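Local coordinates for protein alpha-L-rhamnosidase (Aspergillus terreus, PDB 6GSZ) that probably hydrolyses terminal non-reducing alpha-L-rhamnose residues of alpha-L-rhamnosides and binds calcium ions, at residues A[254-259]-A[269-275]; A[262-266]-A[372-376]. All coordinates share one frame; numbering follows the deposited sequence. Where two conformers were deposited one is given.

Overall arrangement
Both contacts belong to one beta hairpin, strands 258-262 and 266-270, whose two ends they occupy; the centres of contact 1 and contact 2 lie about 19 Å apart. Contact 1 is at the open end, where the chain enters through 254-259 and leaves through 269-275. Contact 2 is at the closed end, where the turn 262-266 meets 372-376, more than a hundred residues further on. Along the chain the segments alternate: 254-259, 262-266, 269-275, then 372-376. Strand 266-270 pairs in parallel with strand 376-380, so the hairpin, part of the N-terminal rhamnosidase region, is built into a mixed sheet with strands of the concanavalin-like region. The hairpin thus joins the two regions.

Contact 1 of 2, residues A[254-259]-A[269-275]; sequences STGPII and YDSRLEQ. With ACT (acetate ion), chain B.
The Tyr269 ring carries Pro257 on one face, with CB 3.9 Å from the ring centroid in a CH-pi contact, while Ile258 CG1 meets its edge near CD2. Also at the edge, in the ring plane, lies Glu274 OE2, which accepts from Tyr269 OH at 2.6 Å. The compact, saturated proline ring suits this place: its CB and CG can sit against the tyrosine. With chi1 at -174°, Tyr269 CG points away from the backbone N, which carries the ring out beside the proline so that one face meets CB. This is the open end of an antiparallel beta hairpin, where Ile258 and Tyr269 form a non-hydrogen-bonded pair. Just before it, Pro257 O receives Asp270 N at 2.8 Å in a nearly straight bond (176°). At the last residue of the strand, Asp270 OD1 accepts from Arg272 N, forming an Asx turn, and the Arg272 guanidinium grips the carboxylate side-on through NE and NH2. Leu273, carried back by that turn, sets CD1 3.9 Å from Ile259 CD1, the two branched chains meeting at about a right angle. On the incoming side, an acetate ion, probably from the crystallisation liquor, accepts from Thr255 N and, through OXT, from Thr255 OG1 at 2.7 Å.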
loop_
_atom_site.group_PDB
_atom_site.type_symbol
_atom_site.label_atom_id
_atom_site.label_comp_id
_atom_site.label_asym_id
_atom_site.label_seq_id
_atom_site.Cartn_x
_atom_site.Cartn_y
_atom_site.Cartn_z
ATOM N N SER A 254 17.333 4.563 -29.677
ATOM C CA SER A 254 16.344 4.656 -30.781
ATOM C C SER A 254 14.948 4.651 -30.189
ATOM O O SER A 254 14.720 4.040 -29.138
ATOM C CB SER A 254 16.476 3.452 -31.677
ATOM O OG SER A 254 15.556 3.487 -32.741
ATOM N N THR A 255 13.973 5.235 -30.869
ATOM C CA THR A 255 12.611 4.930 -30.624
ATOM C C THR A 255 12.311 3.501 -31.065
ATOM O O THR A 255 13.083 2.877 -31.802
ATOM C CB THR A 255 11.679 5.908 -31.339
ATOM O OG1 THR A 255 11.960 5.813 -32.743
ATOM C CG2 THR A 255 11.831 7.307 -30.801
ATOM N N GLY A 256 11.163 2.996 -30.609
ATOM C CA GLY A 256 10.730 1.670 -30.954
ATOM C C GLY A 256 9.222 1.606 -31.149
ATOM O O GLY A 256 8.595 2.611 -31.476
ATOM N N PRO A 257 8.597 0.427 -30.948
ATOM C CA PRO A 257 7.178 0.304 -31.232
ATOM C C PRO A 257 6.255 1.116 -30.322
ATOM O O PRO A 257 5.096 1.373 -30.697
ATOM C CB PRO A 257 6.910 -1.202 -31.107
ATOM C CG PRO A 257 7.992 -1.677 -30.116
ATOM C CD PRO A 257 9.198 -0.822 -30.468
ATOM N N ILE A 258 6.719 1.443 -29.106
ATOM C CA ILE A 258 5.836 2.264 -28.276
ATOM C C ILE A 258 5.881 3.694 -28.809
ATOM O O ILE A 258 6.921 4.346 -28.739
ATOM C CB ILE A 258 6.170 2.184 -26.771
ATOM C CG1 ILE A 258 6.310 0.753 -26.241
ATOM C CG2 ILE A 258 5.112 2.963 -25.994
ATOM C CD1 ILE A 258 6.976 0.658 -24.887
ATOM N N ILE A 259 4.707 4.184 -29.249
ATOM C CA ILE A 259 4.573 5.552 -29.719
ATOM C C ILE A 259 4.412 6.512 -28.543
ATOM O O ILE A 259 5.012 7.590 -28.504
ATOM C CB ILE A 259 3.390 5.679 -30.701
ATOM C CG1 ILE A 259 3.511 4.681 -31.853
ATOM C CG2 ILE A 259 3.269 7.099 -31.210
ATOM C CD1 ILE A 259 4.814 4.758 -32.623
ATOM N N TYR A 269 0.841 1.570 -29.182
ATOM C CA TYR A 269 1.907 0.653 -29.581
ATOM C C TYR A 269 1.700 0.302 -31.051
ATOM O O TYR A 269 0.641 -0.212 -31.403
ATOM C CB TYR A 269 1.830 -0.593 -28.698
ATOM C CG TYR A 269 2.942 -1.583 -28.869
ATOM C CD1 TYR A 269 2.883 -2.574 -29.841
ATOM C CD2 TYR A 269 4.053 -1.564 -28.049
ATOM C CE1 TYR A 269 3.894 -3.518 -29.977
ATOM C CE2 TYR A 269 5.065 -2.497 -28.172
ATOM C CZ TYR A 269 5.000 -3.482 -29.145
ATOM O OH TYR A 269 6.020 -4.375 -29.271
ATOM N N ASP A 270 2.759 0.461 -31.836
ATOM C CA ASP A 270 2.732 0.112 -33.279
ATOM C C ASP A 270 3.683 -1.056 -33.484
ATOM O O ASP A 270 4.895 -0.847 -33.590
ATOM C CB ASP A 270 3.051 1.300 -34.177
ATOM C CG ASP A 270 2.892 0.994 -35.654
ATOM O OD1 ASP A 270 2.712 -0.216 -36.003
ATOM O OD2 ASP A 270 2.949 1.992 -36.437
ATOM N N SER A 271 3.136 -2.274 -33.558
ATOM C CA SER A 271 3.983 -3.466 -33.609
ATOM C C SER A 271 4.784 -3.557 -34.925
ATOM O O SER A 271 5.754 -4.310 -35.008
ATOM C CB SER A 271 3.165 -4.736 -33.401
ATOM O OG SER A 271 2.288 -4.994 -34.494
ATOM N N ARG A 272 4.402 -2.770 -35.933
ATOM C CA ARG A 272 5.138 -2.718 -37.172
ATOM C C ARG A 272 6.544 -2.145 -36.962
ATOM O O ARG A 272 7.439 -2.340 -37.807
ATOM C CB ARG A 272 4.393 -1.901 -38.236
ATOM C CG ARG A 272 3.059 -2.506 -38.634
ATOM C CD ARG A 272 2.255 -1.574 -39.496
ATOM N NE ARG A 272 1.917 -0.329 -38.812
ATOM C CZ ARG A 272 1.250 0.684 -39.331
ATOM N NH1 ARG A 272 0.852 0.638 -40.604
ATOM N NH2 ARG A 272 1.056 1.766 -38.598
ATOM N N LEU A 273 6.731 -1.419 -35.861
ATOM C CA LEU A 273 8.009 -0.766 -35.564
ATOM C C LEU A 273 8.885 -1.581 -34.605
ATOM O O LEU A 273 9.913 -1.075 -34.196
ATOM C CB LEU A 273 7.740 0.650 -35.045
ATOM C CG LEU A 273 7.052 1.577 -36.034
ATOM C CD1 LEU A 273 6.750 2.937 -35.430
ATOM C CD2 LEU A 273 7.911 1.724 -37.288
ATOM N N GLU A 274 8.532 -2.840 -34.325
ATOM C CA GLU A 274 9.386 -3.698 -33.540
ATOM C C GLU A 274 10.686 -3.939 -34.296
ATOM O O GLU A 274 10.665 -4.189 -35.511
ATOM C CB GLU A 274 8.702 -5.035 -33.247
ATOM C CG GLU A 274 7.585 -4.916 -32.229
ATOM C CD GLU A 274 6.635 -6.102 -32.108
ATOM O OE1 GLU A 274 6.772 -7.090 -32.868
ATOM O OE2 GLU A 274 5.705 -6.006 -31.301
ATOM N N GLN A 275 11.801 -3.872 -33.584
ATOM C CA GLN A 275 13.127 -4.193 -34.120
ATOM C C GLN A 275 13.633 -5.487 -33.486
ATOM O O GLN A 275 14.290 -5.472 -32.451
ATOM C CB GLN A 275 14.081 -3.036 -33.846
ATOM C CG GLN A 275 13.685 -1.733 -34.553
ATOM C CD GLN A 275 14.675 -0.645 -34.196
ATOM O OE1 GLN A 275 15.836 -0.798 -34.515
ATOM N NE2 GLN A 275 14.244 0.393 -33.472
HETATM C C ACT B . 14.384 7.970 -33.587
HETATM O O ACT B . 15.121 7.199 -32.831
HETATM O OXT ACT B . 13.321 7.603 -34.197
HETATM C CH3 ACT B . 14.554 9.411 -33.687
#

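Contact 2 of 2, residues A[262-266]-A[372-376]; sequences EIYDG and QAKAT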
loop_
_atom_site.group_PDB
_atom_site.type_symbol
_atom_site.label_atom_id
_atom_site.label_comp_id
_atom_site.label_asym_id
_atom_site.label_seq_id
_atom_site.Cartn_x
_atom_site.Cartn_y
_atom_site.Cartn_z
ATOM N N GLU A 262 1.562 6.522 -21.185
ATOM C CA GLU A 262 1.270 7.564 -20.191
ATOM C C GLU A 262 0.409 6.931 -19.104
ATOM O O GLU A 262 -0.484 6.173 -19.405
ATOM C CB GLU A 262 0.493 8.719 -20.824
ATOM C CG GLU A 262 1.162 9.317 -22.030
ATOM C CD GLU A 262 0.302 10.406 -22.601
ATOM O OE1 GLU A 262 0.103 11.443 -21.902
ATOM O OE2 GLU A 262 -0.122 10.239 -23.797
ATOM N N ILE A 263 0.709 7.295 -17.850
ATOM C CA ILE A 263 -0.019 6.792 -16.670
ATOM C C ILE A 263 -1.524 6.976 -16.914
ATOM O O ILE A 263 -2.333 6.035 -16.793
ATOM C CB ILE A 263 0.448 7.513 -15.379
ATOM C CG1 ILE A 263 1.924 7.251 -15.043
ATOM C CG2 ILE A 263 -0.447 7.175 -14.203
ATOM C CD1 ILE A 263 2.297 5.800 -14.814
ATOM N N TYR A 264 -1.918 8.235 -17.200
ATOM C CA TYR A 264 -3.359 8.549 -17.303
ATOM C C TYR A 264 -3.963 8.162 -18.646
ATOM O O TYR A 264 -5.028 7.511 -18.741
ATOM C CB TYR A 264 -3.674 10.020 -17.042
ATOM C CG TYR A 264 -3.365 10.532 -15.653
ATOM C CD1 TYR A 264 -3.242 9.706 -14.529
ATOM C CD2 TYR A 264 -3.173 11.887 -15.477
ATOM C CE1 TYR A 264 -2.963 10.259 -13.284
ATOM C CE2 TYR A 264 -2.918 12.444 -14.247
ATOM C CZ TYR A 264 -2.810 11.623 -13.126
ATOM O OH TYR A 264 -2.509 12.205 -11.920
ATOM N N ASP A 265 -3.320 8.582 -19.743
ATOM C CA ASP A 265 -4.002 8.443 -21.023
ATOM C C ASP A 265 -3.884 7.058 -21.666
ATOM O O ASP A 265 -4.760 6.689 -22.437
ATOM C CB ASP A 265 -3.619 9.549 -21.998
ATOM C CG ASP A 265 -4.279 10.896 -21.708
ATOM O OD1 ASP A 265 -5.249 10.945 -20.885
ATOM O OD2 ASP A 265 -3.789 11.924 -22.278
ATOM N N GLY A 266 -2.849 6.286 -21.342
ATOM C CA GLY A 266 -2.661 4.952 -21.856
ATOM C C GLY A 266 -1.485 4.877 -22.828
ATOM O O GLY A 266 -0.638 5.755 -22.895
ATOM N N GLN A 372 -9.713 14.004 -17.089
ATOM C CA GLN A 372 -8.660 14.122 -18.145
ATOM C C GLN A 372 -7.687 12.932 -18.027
ATOM O O GLN A 372 -6.467 13.145 -17.901
ATOM C CB GLN A 372 -7.943 15.469 -18.040
ATOM C CG GLN A 372 -8.849 16.637 -18.400
ATOM C CD GLN A 372 -8.092 17.925 -18.598
ATOM O OE1 GLN A 372 -8.332 18.900 -17.899
ATOM N NE2 GLN A 372 -7.166 17.916 -19.543
ATOM N N ALA A 373 -8.227 11.710 -18.054
ATOM C CA ALA A 373 -7.477 10.456 -18.150
ATOM C C ALA A 373 -8.181 9.581 -19.189
ATOM O O ALA A 373 -9.281 9.077 -18.910
ATOM C CB ALA A 373 -7.444 9.771 -16.801
ATOM N N LYS A 374 -7.573 9.409 -20.367
ATOM C CA LYS A 374 -8.272 8.654 -21.416
ATOM C C LYS A 374 -8.381 7.161 -21.098
ATOM O O LYS A 374 -9.289 6.515 -21.596
ATOM C CB LYS A 374 -7.621 8.857 -22.775
ATOM C CG LYS A 374 -7.692 10.288 -23.280
ATOM C CD LYS A 374 -7.081 10.462 -24.652
ATOM C CE LYS A 374 -6.940 11.925 -25.011
ATOM N NZ LYS A 374 -6.149 12.086 -26.253
ATOM N N ALA A 375 -7.409 6.602 -20.345
ATOM C CA ALA A 375 -7.377 5.152 -20.009
ATOM C C ALA A 375 -7.659 4.299 -21.250
ATOM O O ALA A 375 -8.472 3.377 -21.203
ATOM C CB ALA A 375 -8.336 4.815 -18.864
ATOM N N THR A 376 -6.998 4.681 -22.362
ATOM C CA THR A 376 -7.226 4.086 -23.673
ATOM C C THR A 376 -5.898 3.628 -24.267
ATOM O O THR A 376 -4.973 4.437 -24.387
ATOM C CB THR A 376 -7.939 5.078 -24.584
ATOM O OG1 THR A 376 -9.227 5.386 -24.046
ATOM C CG2 THR A 376 -8.113 4.573 -26.003
#
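Tyr264 and Asp265, in the turn 262-266, whose residues 263-265 have helix-like backbone angles without helical bonds, present their carbonyls to the irregular chain 372-376: Ala375 N donates to Tyr264 O at 3.0 Å and Thr376 N to Asp265 O. The turn closes a beta hairpin, with Glu262 and Gly266 bonded to each other through both backbone N-H groups and both carbonyls, and the contact precedes the parallel pairing of strand 266-270 with strand 376-380. It therefore joins the N-terminal rhamnosidase region to the concanavalin-like one. Asp265 is the central side chain. Its CG stands beside the backbone N (chi1 -76°), which brings OD1 to Lys374 N at 2.8 Å, with an N-H...O angle of 163°, on the anti side of the oxygen and somewhat out of the carboxylate plane. A short acidic chain suits this place because it can take a backbone N-H from the neighbouring segment while also forming a salt bridge with Arg212, which donates to Gln372 O as well. The aliphatic part of Lys374 crosses the carboxylate, with CG 3.5 Å from Asp265 OD1; Lys374 NZ stays 4.6 Å from Asp265 OD2, too far for a salt bridge, though the opposite charges may attract weakly. Tyr264 touches through CB, 3.8 Å from Ala373 CB, a small methyl that lets the two backbones approach closely. The phenol leads away from 372-376, and its OH is held by Gly214 N and by the backbone O of Glu466, a residue of the glucose-binding pocket. Glycine fits at 266 because, at phi 110° and an extended psi, a CB would press on the Asp265 carbonyl and also on Thr376 O, with which the CA makes a C-H...O contact. Thr376 OG1 donates to Lys374 O at 2.7 Å, from above the carbonyl plane.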